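Side-chain contacts in trehalose-6-phosphate phosphatase (Cryptococcus neoformans, PDB 5DX9), which belongs to the trehalose-phosphatase family of the HAD clan, pairing a core built on a mostly parallel sheet with a smaller cap, and holds a magnesium ion in the model: residues A[100-105]-A[194-199]; A[106-111]-A[186-191]; A[160-165]-A[172-177]; A[286-289]-A[293-296]. All blocks are in the same frame, centred on the assembly; numbering follows the deposited sequence.

Contact 1 of 4, residues A[100-105]-A[194-199]; sequences DFINMT and VRRLMY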
loop_
_atom_site.group_PDB
_atom_site.type_symbol
_atom_site.label_atom_id
_atom_site.label_comp_id
_atom_site.label_asym_id
_atom_site.label_seq_id
_atom_site.Cartn_x
_atom_site.Cartn_y
_atom_site.Cartn_z
ATOM N N ASP A 100 11.522 10.735 -10.225
ATOM C CA ASP A 100 12.152 9.420 -10.244
ATOM C C ASP A 100 11.927 8.669 -8.930
ATOM O O ASP A 100 11.808 9.279 -7.867
ATOM C CB ASP A 100 13.654 9.550 -10.522
ATOM C CG ASP A 100 13.951 9.999 -11.944
ATOM O OD1 ASP A 100 13.088 10.660 -12.560
ATOM O OD2 ASP A 100 15.052 9.692 -12.446
ATOM N N PHE A 101 11.878 7.343 -9.013
ATOM C CA PHE A 101 11.625 6.503 -7.846
ATOM C C PHE A 101 12.895 6.180 -7.059
ATOM O O PHE A 101 13.877 5.689 -7.615
ATOM C CB PHE A 101 10.947 5.197 -8.272
ATOM C CG PHE A 101 9.518 5.364 -8.707
ATOM C CD1 PHE A 101 8.479 4.999 -7.866
ATOM C CD2 PHE A 101 9.215 5.878 -9.957
ATOM C CE1 PHE A 101 7.161 5.147 -8.262
ATOM C CE2 PHE A 101 7.898 6.028 -10.360
ATOM C CZ PHE A 101 6.870 5.662 -9.511
ATOM N N ILE A 102 12.865 6.455 -5.760
ATOM C CA ILE A 102 13.937 6.045 -4.862
ATOM C C ILE A 102 13.928 4.528 -4.687
ATOM O O ILE A 102 12.965 3.970 -4.163
ATOM C CB ILE A 102 13.802 6.710 -3.477
ATOM C CG1 ILE A 102 13.776 8.234 -3.610
ATOM C CG2 ILE A 102 14.921 6.254 -2.552
ATOM C CD1 ILE A 102 13.553 8.959 -2.298
ATOM N N ASN A 103 14.991 3.859 -5.125
ATOM C CA ASN A 103 15.077 2.411 -4.959
ATOM C C ASN A 103 15.391 2.038 -3.515
ATOM O O ASN A 103 16.505 2.240 -3.035
ATOM C CB ASN A 103 16.131 1.814 -5.892
ATOM C CG ASN A 103 16.077 0.291 -5.939
ATOM O OD1 ASN A 103 15.589 -0.360 -5.012
ATOM N ND2 ASN A 103 16.579 -0.282 -7.027
HETATM N N MSE A 104 14.396 1.480 -2.836
HETATM C CA MSE A 104 14.524 1.096 -1.436
HETATM C C MSE A 104 15.282 -0.224 -1.281
HETATM O O MSE A 104 15.531 -0.681 -0.163
HETATM C CB MSE A 104 13.135 0.981 -0.800
HETATM C CG MSE A 104 12.997 1.618 0.574
HETATM SE SE MSE A 104 13.248 3.549 0.534
HETATM C CE MSE A 104 12.504 3.912 -1.230
ATOM N N THR A 105 15.655 -0.829 -2.405
ATOM C CA THR A 105 16.196 -2.186 -2.403
ATOM C C THR A 105 17.684 -2.277 -2.743
ATOM O O THR A 105 18.250 -3.370 -2.753
ATOM C CB THR A 105 15.432 -3.079 -3.398
ATOM O OG1 THR A 105 15.699 -2.640 -4.736
ATOM C CG2 THR A 105 13.933 -3.015 -3.134
ATOM N N VAL A 194 4.448 3.564 4.963
ATOM C CA VAL A 194 3.546 4.347 5.795
ATOM C C VAL A 194 4.301 4.997 6.946
ATOM O O VAL A 194 4.047 6.148 7.296
ATOM C CB VAL A 194 2.409 3.479 6.362
ATOM C CG1 VAL A 194 1.583 4.271 7.367
ATOM C CG2 VAL A 194 1.538 2.933 5.232
ATOM N N ARG A 195 5.237 4.251 7.524
ATOM C CA ARG A 195 6.009 4.740 8.658
ATOM C C ARG A 195 6.994 5.817 8.225
ATOM O O ARG A 195 7.170 6.821 8.915
ATOM C CB ARG A 195 6.740 3.585 9.339
ATOM C CG ARG A 195 5.800 2.495 9.818
ATOM C CD ARG A 195 6.164 2.017 11.203
ATOM N NE ARG A 195 7.254 1.048 11.183
ATOM C CZ ARG A 195 7.081 -0.256 10.993
ATOM N NH1 ARG A 195 5.862 -0.741 10.798
ATOM N NH2 ARG A 195 8.127 -1.073 10.993
ATOM N N ARG A 196 7.635 5.601 7.081
ATOM C CA ARG A 196 8.473 6.626 6.474
ATOM C C ARG A 196 7.683 7.918 6.294
ATOM O O ARG A 196 8.162 9.002 6.625
ATOM C CB ARG A 196 9.016 6.153 5.127
ATOM C CG ARG A 196 9.645 7.260 4.294
ATOM C CD ARG A 196 9.646 6.898 2.821
ATOM N NE ARG A 196 10.134 7.994 1.990
ATOM C CZ ARG A 196 11.380 8.090 1.545
ATOM N NH1 ARG A 196 12.265 7.148 1.843
ATOM N NH2 ARG A 196 11.741 9.123 0.795
ATOM N N LEU A 197 6.465 7.790 5.775
ATOM C CA LEU A 197 5.612 8.949 5.539
ATOM C C LEU A 197 5.203 9.639 6.839
ATOM O O LEU A 197 5.123 10.866 6.893
ATOM C CB LEU A 197 4.365 8.545 4.752
ATOM C CG LEU A 197 4.627 7.998 3.350
ATOM C CD1 LEU A 197 3.352 8.010 2.528
ATOM C CD2 LEU A 197 5.720 8.797 2.669
HETATM N N MSE A 198 4.934 8.859 7.882
HETATM C CA MSE A 198 4.598 9.443 9.178
HETATM C C MSE A 198 5.797 10.184 9.769
HETATM O O MSE A 198 5.646 11.272 10.325
HETATM C CB MSE A 198 4.099 8.368 10.151
HETATM C CG MSE A 198 2.639 7.978 9.940
HETATM SE SE MSE A 198 1.966 6.637 11.202
HETATM C CE MSE A 198 3.218 5.186 10.823
ATOM N N TYR A 199 6.984 9.600 9.638
ATOM C CA TYR A 199 8.196 10.242 10.132
ATOM C C TYR A 199 8.448 11.554 9.400
ATOM O O TYR A 199 8.881 12.535 10.001
ATOM C CB TYR A 199 9.407 9.319 9.986
ATOM C CG TYR A 199 10.697 9.948 10.465
ATOM C CD1 TYR A 199 11.087 9.849 11.793
ATOM C CD2 TYR A 199 11.516 10.654 9.593
ATOM C CE1 TYR A 199 12.258 10.428 12.240
ATOM C CE2 TYR A 199 12.692 11.237 10.032
ATOM C CZ TYR A 199 13.057 11.122 11.356
ATOM O OH TYR A 199 14.225 11.696 11.804
#
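At the outer edge of the main mixed sheet of this HAD-clan fold, Ile102 and Met104, from strand 102-103 and the turn after it, meet Arg196 of helix 190-200. The two backbones stay well apart: the closest alpha carbons, those of Met104 and Arg196, are 11.4 Å from each other, so the arginine has to bridge the distance. Its side chain does this by leaving the helix with CG anti to the backbone N (chi1 167°) and running on stretched as far as NE. The guanidinium then reaches two apolar groups, one at each terminal nitrogen. Ile102 CD1 lies 3.6 Å from Arg196 NH2, and the selenium of Met104, modelled as selenomethionine, lies 4.0 Å from Arg196 NH1. Both approach the flat group at a slant, so neither amounts to a stack. Bends at chi2 and chi3 of Met104 present selenium, not the chain end, to NH1.

No hydrogen bond links the two segments. The polar demand of Arg196 is met by other residues: NE pairs with Glu200 in a salt bridge, NH1 donates to the backbone O of Ala245, and NH2 to Gln95 OE1. With all three nitrogens engaged, the guanidinium is fixed in rotation, and its buried charge is probably balanced chiefly by Glu200. The contact itself is small, burying 105 Å² in total.

Strand 102-103 is hydrogen-bonded through Ile102 to Val93 of antiparallel strand 92-94. Helix 190-200 sends Val194 and Leu197 against Leu24 of strand 21-25, while Val194 also packs on helix 217-225.

Contact 2 of 4, residues A[106-111]-A[186-191]; sequences EALDMS and LAVNKG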
loop_
_atom_site.group_PDB
_atom_site.type_symbol
_atom_site.label_atom_id
_atom_site.label_comp_id
_atom_site.label_asym_id
_atom_site.label_seq_id
_atom_site.Cartn_x
_atom_site.Cartn_y
_atom_site.Cartn_z
ATOM N N GLU A 106 18.312 -1.136 -3.016
ATOM C CA GLU A 106 19.711 -1.109 -3.443
ATOM C C GLU A 106 20.637 -1.902 -2.523
ATOM O O GLU A 106 21.551 -2.581 -2.992
ATOM C CB GLU A 106 20.208 0.335 -3.542
ATOM C CG GLU A 106 20.002 0.974 -4.904
ATOM C CD GLU A 106 21.312 1.334 -5.581
ATOM O OE1 GLU A 106 22.382 0.980 -5.038
ATOM O OE2 GLU A 106 21.272 1.974 -6.654
ATOM N N ALA A 107 20.388 -1.825 -1.221
ATOM C CA ALA A 107 21.248 -2.476 -0.237
ATOM C C ALA A 107 20.821 -3.913 0.061
ATOM O O ALA A 107 21.345 -4.545 0.980
ATOM C CB ALA A 107 21.275 -1.662 1.050
ATOM N N LEU A 108 19.877 -4.429 -0.718
ATOM C CA LEU A 108 19.339 -5.763 -0.470
ATOM C C LEU A 108 19.845 -6.786 -1.488
ATOM O O LEU A 108 20.175 -6.442 -2.623
ATOM C CB LEU A 108 17.810 -5.726 -0.482
ATOM C CG LEU A 108 17.158 -4.761 0.509
ATOM C CD1 LEU A 108 15.653 -4.705 0.297
ATOM C CD2 LEU A 108 17.488 -5.164 1.936
ATOM N N ASP A 109 19.900 -8.045 -1.064
ATOM C CA ASP A 109 20.316 -9.145 -1.927
ATOM C C ASP A 109 19.172 -9.549 -2.855
ATOM O O ASP A 109 18.156 -10.082 -2.407
ATOM C CB ASP A 109 20.776 -10.337 -1.079
ATOM C CG ASP A 109 21.117 -11.558 -1.916
ATOM O OD1 ASP A 109 21.515 -11.390 -3.089
ATOM O OD2 ASP A 109 20.989 -12.688 -1.394
HETATM N N MSE A 110 19.343 -9.296 -4.149
HETATM C CA MSE A 110 18.270 -9.514 -5.115
HETATM C C MSE A 110 18.551 -10.678 -6.064
HETATM O O MSE A 110 17.900 -10.813 -7.104
HETATM C CB MSE A 110 18.026 -8.236 -5.922
HETATM C CG MSE A 110 17.689 -7.016 -5.071
HETATM SE SE MSE A 110 15.925 -7.131 -4.231
HETATM C CE MSE A 110 14.828 -6.995 -5.840
ATOM N N SER A 111 19.508 -11.525 -5.701
ATOM C CA SER A 111 19.916 -12.628 -6.570
ATOM C C SER A 111 18.831 -13.698 -6.713
ATOM O O SER A 111 18.958 -14.620 -7.522
ATOM C CB SER A 111 21.205 -13.262 -6.048
ATOM O OG SER A 111 21.056 -13.687 -4.705
ATOM N N LEU A 186 12.264 -9.436 1.313
ATOM C CA LEU A 186 11.754 -9.637 2.661
ATOM C C LEU A 186 11.713 -8.345 3.466
ATOM O O LEU A 186 10.834 -8.162 4.306
ATOM C CB LEU A 186 12.605 -10.671 3.402
ATOM C CG LEU A 186 12.242 -10.883 4.875
ATOM C CD1 LEU A 186 10.844 -11.478 5.005
ATOM C CD2 LEU A 186 13.279 -11.758 5.573
ATOM N N ALA A 187 12.659 -7.450 3.200
ATOM C CA ALA A 187 12.887 -6.296 4.065
ATOM C C ALA A 187 12.033 -5.078 3.711
ATOM O O ALA A 187 12.134 -4.037 4.358
ATOM C CB ALA A 187 14.364 -5.919 4.043
ATOM N N VAL A 188 11.191 -5.201 2.691
ATOM C CA VAL A 188 10.290 -4.110 2.340
ATOM C C VAL A 188 8.831 -4.538 2.423
ATOM O O VAL A 188 8.494 -5.698 2.185
ATOM C CB VAL A 188 10.563 -3.573 0.924
ATOM C CG1 VAL A 188 12.024 -3.167 0.784
ATOM C CG2 VAL A 188 10.173 -4.611 -0.125
ATOM N N ASN A 189 7.972 -3.590 2.779
ATOM C CA ASN A 189 6.532 -3.795 2.730
ATOM C C ASN A 189 5.812 -2.457 2.754
ATOM O O ASN A 189 6.424 -1.413 2.993
ATOM C CB ASN A 189 6.052 -4.686 3.883
ATOM C CG ASN A 189 6.420 -4.137 5.250
ATOM O OD1 ASN A 189 5.814 -3.179 5.732
ATOM N ND2 ASN A 189 7.404 -4.757 5.892
ATOM N N LYS A 190 4.513 -2.487 2.494
ATOM C CA LYS A 190 3.724 -1.266 2.452
ATOM C C LYS A 190 3.692 -0.571 3.809
ATOM O O LYS A 190 3.483 0.639 3.889
ATOM C CB LYS A 190 2.304 -1.575 1.989
ATOM C CG LYS A 190 2.215 -2.129 0.580
ATOM C CD LYS A 190 0.817 -2.645 0.326
ATOM C CE LYS A 190 0.636 -3.097 -1.108
ATOM N NZ LYS A 190 -0.654 -3.822 -1.312
ATOM N N GLY A 191 3.900 -1.343 4.871
ATOM C CA GLY A 191 3.897 -0.807 6.219
ATOM C C GLY A 191 5.063 0.128 6.482
ATOM O O GLY A 191 4.906 1.162 7.131
#
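Two similar first torsions bring Leu108 and Val188 together. In Leu108, CG is anti to the carbonyl carbon (chi1 -57°), which carries the fork of the leucine across to the other segment; in Val188, CG1 takes the same position (chi1 -55°) and becomes the branch that is met. The leucine methyls divide the work. CD2 of Leu108 is 3.8 Å from CB of Ala187, whereas CD1 of Leu108 is 4.0 Å from CG1 of Val188 and also borders the alanine methyl. Ala187 thus faces both prongs, and Val188, the buried member of the trio, meets one. The interaction is purely apolar, with no hydrogen bond between the segments and a summed burial of 97 Å².

Polar side chains shape each segment separately. Beyond Leu108, Asp109 forms an Asx turn: its OD1 accepts from Ser111 N at 3.3 Å and from Ser111 OG at 2.8 Å, both donors coming from one face of the carboxylate plane, the backbone N the further out of it, at 57°. Beyond Val188, Asn189 is the N-cap of helix 190-200; its OD1 receives a weak bond from Gly191 N at 2.8 Å and a further one from Glu192 N. Next to the cap, Lys190 NZ makes salt bridges to Asp216 and to the bound G6P.

The two core-cap linkers pack side by side here, consistent with a cap inserted into a HAD core: one runs from strand 102-103 to helix 112-125, the other from strand 180-185 to helix 190-200. Pro185, at the end of strand 180-185, also touches both Leu108 and Met110.

Contact 3 of 4, residues A[160-165]-A[172-177]; sequences DLLESS and IEVLVG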
loop_
_atom_site.group_PDB
_atom_site.type_symbol
_atom_site.label_atom_id
_atom_site.label_comp_id
_atom_site.label_asym_id
_atom_site.label_seq_id
_atom_site.Cartn_x
_atom_site.Cartn_y
_atom_site.Cartn_z
ATOM N N ASP A 160 4.017 -24.376 -2.605
ATOM C CA ASP A 160 4.735 -25.389 -1.838
ATOM C C ASP A 160 6.203 -25.450 -2.229
ATOM O O ASP A 160 7.068 -25.623 -1.373
ATOM C CB ASP A 160 4.087 -26.762 -2.021
ATOM C CG ASP A 160 2.737 -26.862 -1.341
ATOM O OD1 ASP A 160 2.161 -27.971 -1.314
ATOM O OD2 ASP A 160 2.257 -25.830 -0.821
ATOM N N LEU A 161 6.486 -25.307 -3.519
ATOM C CA LEU A 161 7.869 -25.312 -3.985
ATOM C C LEU A 161 8.625 -24.075 -3.500
ATOM O O LEU A 161 9.761 -24.174 -3.036
ATOM C CB LEU A 161 7.938 -25.387 -5.511
ATOM C CG LEU A 161 9.369 -25.331 -6.052
ATOM C CD1 LEU A 161 10.099 -26.637 -5.754
ATOM C CD2 LEU A 161 9.415 -25.003 -7.542
ATOM N N LEU A 162 7.992 -22.911 -3.619
ATOM C CA LEU A 162 8.607 -21.663 -3.188
ATOM C C LEU A 162 8.861 -21.661 -1.685
ATOM O O LEU A 162 9.917 -21.228 -1.232
ATOM C CB LEU A 162 7.732 -20.468 -3.574
ATOM C CG LEU A 162 7.704 -20.094 -5.057
ATOM C CD1 LEU A 162 6.713 -18.973 -5.306
ATOM C CD2 LEU A 162 9.090 -19.702 -5.542
ATOM N N GLU A 163 7.892 -22.155 -0.919
ATOM C CA GLU A 163 7.984 -22.146 0.538
ATOM C C GLU A 163 8.974 -23.174 1.075
ATOM O O GLU A 163 9.700 -22.903 2.032
ATOM C CB GLU A 163 6.609 -22.394 1.164
ATOM C CG GLU A 163 5.692 -21.184 1.162
ATOM C CD GLU A 163 6.255 -20.022 1.959
ATOM O OE1 GLU A 163 7.274 -20.210 2.657
ATOM O OE2 GLU A 163 5.677 -18.918 1.890
ATOM N N SER A 164 9.001 -24.351 0.459
ATOM C CA SER A 164 9.804 -25.453 0.976
ATOM C C SER A 164 11.279 -25.363 0.590
ATOM O O SER A 164 12.148 -25.695 1.393
ATOM C CB SER A 164 9.234 -26.795 0.504
ATOM O OG SER A 164 9.415 -26.975 -0.892
ATOM N N SER A 165 11.567 -24.913 -0.630
ATOM C CA SER A 165 12.934 -24.996 -1.142
ATOM C C SER A 165 13.623 -23.651 -1.372
ATOM O O SER A 165 14.844 -23.603 -1.505
ATOM C CB SER A 165 12.954 -25.791 -2.454
ATOM O OG SER A 165 12.544 -24.993 -3.551
ATOM N N ILE A 172 13.443 -13.280 0.922
ATOM C CA ILE A 172 12.216 -13.002 0.189
ATOM C C ILE A 172 10.984 -13.232 1.049
ATOM O O ILE A 172 11.044 -13.924 2.065
ATOM C CB ILE A 172 12.088 -13.891 -1.063
ATOM C CG1 ILE A 172 11.867 -15.349 -0.649
ATOM C CG2 ILE A 172 13.310 -13.750 -1.959
ATOM C CD1 ILE A 172 11.782 -16.323 -1.810
ATOM N N GLU A 173 9.867 -12.649 0.632
ATOM C CA GLU A 173 8.571 -13.008 1.187
ATOM C C GLU A 173 7.679 -13.477 0.050
ATOM O O GLU A 173 7.641 -12.862 -1.016
ATOM C CB GLU A 173 7.922 -11.836 1.930
ATOM C CG GLU A 173 6.660 -12.227 2.706
ATOM C CD GLU A 173 6.915 -13.330 3.726
ATOM O OE1 GLU A 173 7.856 -13.189 4.538
ATOM O OE2 GLU A 173 6.184 -14.344 3.713
ATOM N N VAL A 174 6.970 -14.573 0.280
ATOM C CA VAL A 174 6.087 -15.130 -0.728
ATOM C C VAL A 174 4.653 -14.740 -0.431
ATOM O O VAL A 174 4.098 -15.109 0.604
ATOM C CB VAL A 174 6.204 -16.655 -0.800
ATOM C CG1 VAL A 174 5.182 -17.222 -1.778
ATOM C CG2 VAL A 174 7.616 -17.048 -1.197
ATOM N N LEU A 175 4.061 -13.992 -1.353
ATOM C CA LEU A 175 2.737 -13.428 -1.161
ATOM C C LEU A 175 1.669 -14.221 -1.901
ATOM O O LEU A 175 1.798 -14.485 -3.096
ATOM C CB LEU A 175 2.718 -11.972 -1.626
ATOM C CG LEU A 175 3.778 -11.041 -1.033
ATOM C CD1 LEU A 175 3.704 -9.673 -1.697
ATOM C CD2 LEU A 175 3.618 -10.919 0.481
ATOM N N VAL A 176 0.616 -14.600 -1.184
ATOM C CA VAL A 176 -0.550 -15.206 -1.814
ATOM C C VAL A 176 -1.608 -14.134 -2.058
ATOM O O VAL A 176 -2.356 -13.758 -1.152
ATOM C CB VAL A 176 -1.141 -16.340 -0.960
ATOM C CG1 VAL A 176 -2.435 -16.851 -1.580
ATOM C CG2 VAL A 176 -0.134 -17.468 -0.812
ATOM N N GLY A 177 -1.651 -13.634 -3.286
ATOM C CA GLY A 177 -2.545 -12.552 -3.635
ATOM C C GLY A 177 -3.860 -13.055 -4.187
ATOM O O GLY A 177 -4.165 -14.243 -4.106
#
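Val174 receives two neighbours from helix 148-166, Glu163 and Leu162. The carboxylate oxygen OE2 of Glu163 sits 3.6 Å from CB of Val174 and touches both of its methyls, so an acidic oxygen lies against the branch point of an apolar side chain. Leu162 adds a looser contact, its CB being 4.2 Å from CG2 of Val174. Glu163 points neither at the strand nor away from it at its root; a bend at chi2 (-61°) swings the carboxylate over, and the two side chains then run past each other in opposite senses. The backbones are close here, with the alpha carbons of Glu163 and Val174 separated by 7.4 Å. Across the segments there is no hydrogen bond. A second acid is near, Glu173 OE2 at 4.9 Å from Glu163 OE2, and like charges at that spacing might raise the pKa of one of them.

Behind this first shell, Leu162 is backed by Ile119 and Phe120 of helix 112-125, and Val174 also packs on Leu159. Away from the strand, the helix carries internal ties of its own: Ser164 OG donates to Asp160 O at 2.8 Å and Ser165 OG to Leu161 O at 2.9 Å, each carbonyl also accepting the serine's backbone N from the opposite face of its plane.

Ile172 on Trp112 of helix 112-125 and Val174 on Leu159 of helix 148-166 bring both helices against the four-stranded antiparallel sheet, consistent with a C2-type HAD cap, with strand 172-177 at its edge beside strand 180-185.

Contact 4 of 4, residues A[286-289]-A[293-296]; sequences WHVT and EVVE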
loop_
_atom_site.group_PDB
_atom_site.type_symbol
_atom_site.label_atom_id
_atom_site.label_comp_id
_atom_site.label_asym_id
_atom_site.label_seq_id
_atom_site.Cartn_x
_atom_site.Cartn_y
_atom_site.Cartn_z
ATOM N N TRP A 286 -11.891 0.223 10.308
ATOM C CA TRP A 286 -13.129 0.355 9.539
ATOM C C TRP A 286 -13.139 -0.519 8.287
ATOM O O TRP A 286 -12.134 -1.142 7.940
ATOM C CB TRP A 286 -13.352 1.810 9.118
ATOM C CG TRP A 286 -13.230 2.800 10.221
ATOM C CD1 TRP A 286 -12.099 3.459 10.608
ATOM C CD2 TRP A 286 -14.278 3.261 11.080
ATOM N NE1 TRP A 286 -12.376 4.294 11.663
ATOM C CE2 TRP A 286 -13.707 4.193 11.969
ATOM C CE3 TRP A 286 -15.641 2.967 11.190
ATOM C CZ2 TRP A 286 -14.455 4.838 12.950
ATOM C CZ3 TRP A 286 -16.380 3.611 12.165
ATOM C CH2 TRP A 286 -15.786 4.534 13.033
ATOM N N HIS A 287 -14.277 -0.541 7.598
ATOM C CA HIS A 287 -14.363 -1.210 6.308
ATOM C C HIS A 287 -15.299 -0.487 5.357
ATOM O O HIS A 287 -16.145 0.314 5.767
ATOM C CB HIS A 287 -14.832 -2.664 6.458
ATOM C CG HIS A 287 -16.317 -2.811 6.609
ATOM N ND1 HIS A 287 -16.933 -2.911 7.841
ATOM C CD2 HIS A 287 -17.306 -2.872 5.687
ATOM C CE1 HIS A 287 -18.238 -3.031 7.667
ATOM N NE2 HIS A 287 -18.493 -3.009 6.374
ATOM N N VAL A 288 -15.122 -0.795 4.080
ATOM C CA VAL A 288 -16.052 -0.439 3.025
ATOM C C VAL A 288 -16.130 -1.656 2.110
ATOM O O VAL A 288 -15.121 -2.327 1.892
ATOM C CB VAL A 288 -15.600 0.812 2.259
ATOM C CG1 VAL A 288 -16.345 0.931 0.942
ATOM C CG2 VAL A 288 -15.808 2.050 3.115
ATOM N N THR A 289 -17.316 -1.967 1.600
ATOM C CA THR A 289 -17.505 -3.225 0.881
ATOM C C THR A 289 -16.877 -3.237 -0.512
ATOM O O THR A 289 -16.392 -4.272 -0.965
ATOM C CB THR A 289 -18.998 -3.571 0.743
ATOM O OG1 THR A 289 -19.726 -2.409 0.331
ATOM C CG2 THR A 289 -19.548 -4.059 2.069
ATOM N N GLU A 293 -17.101 2.493 -3.296
ATOM C CA GLU A 293 -17.562 3.217 -2.116
ATOM C C GLU A 293 -16.412 3.988 -1.480
ATOM O O GLU A 293 -16.625 5.013 -0.832
ATOM C CB GLU A 293 -18.186 2.262 -1.093
ATOM C CG GLU A 293 -19.440 1.546 -1.573
ATOM C CD GLU A 293 -20.106 0.731 -0.472
ATOM O OE1 GLU A 293 -19.625 0.772 0.682
ATOM O OE2 GLU A 293 -21.117 0.054 -0.758
ATOM N N VAL A 294 -15.193 3.491 -1.662
ATOM C CA VAL A 294 -14.019 4.208 -1.189
ATOM C C VAL A 294 -13.917 5.548 -1.904
ATOM O O VAL A 294 -13.624 6.571 -1.287
ATOM C CB VAL A 294 -12.722 3.415 -1.415
ATOM C CG1 VAL A 294 -11.520 4.299 -1.137
ATOM C CG2 VAL A 294 -12.691 2.178 -0.534
ATOM N N VAL A 295 -14.168 5.533 -3.209
ATOM C CA VAL A 295 -14.115 6.748 -4.015
ATOM C C VAL A 295 -15.283 7.677 -3.710
ATOM O O VAL A 295 -15.091 8.875 -3.510
ATOM C CB VAL A 295 -14.118 6.429 -5.520
ATOM C CG1 VAL A 295 -14.282 7.707 -6.333
ATOM C CG2 VAL A 295 -12.845 5.697 -5.903
ATOM N N GLU A 296 -16.487 7.117 -3.676
ATOM C CA GLU A 296 -17.692 7.896 -3.407
ATOM C C GLU A 296 -17.641 8.569 -2.037
ATOM O O GLU A 296 -18.188 9.653 -1.853
ATOM C CB GLU A 296 -18.936 7.010 -3.509
ATOM C CG GLU A 296 -19.212 6.496 -4.914
ATOM C CD GLU A 296 -20.547 5.785 -5.025
ATOM O OE1 GLU A 296 -21.024 5.251 -3.999
ATOM O OE2 GLU A 296 -21.123 5.767 -6.135
#
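The flat carboxylate of Glu293 has Thr289 OG1 on one face, well above its plane, at 3.0 Å from Glu293 OE2 and 3.2 Å from Glu293 OE1. For OE2 the angle is too poor for a hydrogen bond. Thr289 puts OG1 there with a chi1 of 46°, between its backbone N and carbonyl carbon, while Glu293 runs straight beyond CG to carry its acid up to the threonine.

Beneath this polar pair is an apolar one. As modelled, and with its place doubtful because its approach to CB of Glu293 is too short for two carbons, Val288 CG1 lies 4.1 Å from CG2 of Val294. The alpha carbons of Val288 and Glu293 are 6.5 Å apart, as suits a tight passage from strand 286-288 into helix 291-306.

The edge strand is hydrogen-bonded to strand 270-275 through Val288 and Thr274, and Val294 reaches Val275 of that strand.

Chemically, the contact divides by burial: Val288 and Val294 are shut away from solvent, whereas Thr289 and Glu293 are exposed. The fine geometry of the valine pair is not secure, but with no clear hydrogen bond between the segments, this division suggests that hydrophobic burial probably contributes more than polarity to joining strand and helix.

Along the chain, contact 3 is nested within contact 2 and contact 2 within contact 1, while contact 4 follows after all three. Contacts 1 and 2 share helix 190-200, have centres 12 Å apart and touch where Thr105 packs on Met110. Contact 3 lies in the cap, its centre 15 Å from that of contact 2, and the two meet through Leu186 with Glu173 and Ile172. Contacts 1 and 4 reach the two outermost strands of the main sheet, their centres 26 Å apart. Contact 2 lies where both linkers between core and cap run, so the path from contact 1 to contact 3 crosses the core-cap junction.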